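Local coordinates for gSG7 salivary protein (Anopheles stephensi, PDB 6XMB) that inhibits activation of the host kallikrein-kinin system by blocking reciprocal activation of factor XII and prekallikrein, and weakly inhibits the alternative complement pathway, at residues V36-Q39 and L40-L44. Residues are numbered along the deposited sequence; the frame is centred on the assembly and turned at random.
Sequences VQNQ and LRNPL
A pi-type widening of the long helix 6-49, about one turn ahead of Pro43, brings Val36 and Gln37 into backbone bonds with Arg41 and Asn42. Arg41 N donates to Val36 O at 2.9 Å in a nearly straight bond (171°), and Asn42 N reaches Gln37 O at 3.0 Å; both span five residues instead of the usual four. Leu40 N makes a second, weak bond to Val36 O. Pro43 has no N-H to give, and the helix kinks there; the wider turn is consistent with making room for its ring, whose CD lies 3.4 Å from Asn38 O and whose CG packs against Gln39 O. A regular i to i+4 bond returns where Leu44 N meets Leu40 O.

On the inner side, Leu40 touches Val69 and Ala110 of helices 59-80 and 92-116, while Leu40 and Arg41 also pack on Phe15 of the second subunit, so the widened turn lies where the three-helix bundle meets the second subunit. On its polar flank, Gln37 and Arg41 run side by side, with amide and guanidinium planes 20° apart. The Arg41 chain bends at chi3 (75°), bringing one guanidinium face under Gln37, whose CG sits 3.3 Å from NH1, toward the rim of the group. At the guanidinium edge, Asn42 OD1 lies in plane and accepts a hydrogen bond from Arg41 NH2 at 3.3 Å.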
loop_
_atom_site.group_PDB
_atom_site.type_symbol
_atom_site.label_atom_id
_atom_site.label_comp_id
_atom_site.label_asym_id
_atom_site.label_seq_id
_atom_site.Cartn_x
_atom_site.Cartn_y
_atom_site.Cartn_z
ATOM N N VAL A 36 7.225 10.945 -6.597
ATOM C CA VAL A 36 6.570 12.255 -6.612
ATOM C C VAL A 36 7.573 13.350 -6.288
ATOM O O VAL A 36 7.652 14.364 -6.989
ATOM C CB VAL A 36 5.363 12.242 -5.653
ATOM C CG1 VAL A 36 4.858 13.646 -5.358
ATOM C CG2 VAL A 36 4.261 11.421 -6.270
ATOM N N GLN A 37 8.414 13.143 -5.270
ATOM C CA GLN A 37 9.397 14.164 -4.903
ATOM C C GLN A 37 10.366 14.473 -6.044
ATOM O O GLN A 37 10.686 15.642 -6.308
ATOM C CB GLN A 37 10.168 13.720 -3.657
ATOM C CG GLN A 37 9.292 13.591 -2.416
ATOM C CD GLN A 37 10.056 13.129 -1.168
ATOM O OE1 GLN A 37 11.269 12.934 -1.197
ATOM N NE2 GLN A 37 9.334 12.968 -0.066
ATOM N N ASN A 38 10.853 13.437 -6.727
ATOM C CA ASN A 38 11.952 13.627 -7.665
ATOM C C ASN A 38 11.477 14.120 -9.024
ATOM O O ASN A 38 12.076 15.040 -9.588
ATOM C CB ASN A 38 12.734 12.328 -7.819
ATOM C CG ASN A 38 13.494 11.955 -6.551
ATOM O OD1 ASN A 38 13.830 12.816 -5.745
ATOM N ND2 ASN A 38 13.748 10.673 -6.370
ATOM N N GLN A 39 10.434 13.500 -9.587
ATOM C CA GLN A 39 9.964 13.848 -10.927
ATOM C C GLN A 39 8.977 15.000 -10.944
ATOM O O GLN A 39 8.712 15.550 -12.016
ATOM C CB GLN A 39 9.298 12.651 -11.596
ATOM C CG GLN A 39 10.033 11.359 -11.417
ATOM C CD GLN A 39 11.314 11.330 -12.195
ATOM O OE1 GLN A 39 11.353 11.726 -13.361
ATOM N NE2 GLN A 39 12.386 10.886 -11.550
ATOM N N LEU A 40 8.410 15.378 -9.806
ATOM C CA LEU A 40 7.293 16.304 -9.858
ATOM C C LEU A 40 7.500 17.479 -8.921
ATOM O O LEU A 40 7.518 18.628 -9.365
ATOM C CB LEU A 40 5.989 15.575 -9.524
ATOM C CG LEU A 40 4.717 16.411 -9.615
ATOM C CD1 LEU A 40 4.514 16.877 -11.034
ATOM C CD2 LEU A 40 3.501 15.618 -9.158
ATOM N N ARG A 41 7.644 17.208 -7.625
ATOM C CA ARG A 41 7.774 18.295 -6.661
ATOM C C ARG A 41 8.999 19.143 -6.964
ATOM O O ARG A 41 8.905 20.368 -7.104
ATOM C CB ARG A 41 7.841 17.731 -5.242
ATOM C CG ARG A 41 7.971 18.788 -4.147
ATOM C CD ARG A 41 8.435 18.151 -2.833
ATOM N NE ARG A 41 9.857 17.816 -2.881
ATOM C CZ ARG A 41 10.483 17.050 -1.990
ATOM N NH1 ARG A 41 9.815 16.524 -0.977
ATOM N NH2 ARG A 41 11.782 16.802 -2.117
ATOM N N ASN A 42 10.158 18.509 -7.105
ATOM C CA ASN A 42 11.391 19.284 -7.221
ATOM C C ASN A 42 11.432 20.138 -8.473
ATOM O O ASN A 42 11.665 21.357 -8.347
ATOM C CB ASN A 42 12.602 18.353 -7.137
ATOM C CG ASN A 42 12.855 17.862 -5.735
ATOM O OD1 ASN A 42 12.557 18.549 -4.754
ATOM N ND2 ASN A 42 13.420 16.668 -5.627
ATOM N N PRO A 43 11.202 19.622 -9.683
ATOM C CA PRO A 43 11.195 20.521 -10.846
ATOM C C PRO A 43 10.138 21.612 -10.761
ATOM O O PRO A 43 10.374 22.719 -11.251
ATOM C CB PRO A 43 10.955 19.575 -12.026
ATOM C CG PRO A 43 10.374 18.347 -11.422
ATOM C CD PRO A 43 10.992 18.217 -10.084
ATOM N N LEU A 44 8.989 21.360 -10.125
ATOM C CA LEU A 44 8.000 22.428 -9.987
ATOM C C LEU A 44 8.413 23.441 -8.933
ATOM O O LEU A 44 8.006 24.602 -8.999
ATOM C CB LEU A 44 6.631 21.853 -9.639
ATOM C CG LEU A 44 5.808 21.294 -10.795
ATOM C CD1 LEU A 44 4.699 20.424 -10.240
ATOM C CD2 LEU A 44 5.210 22.429 -11.619
#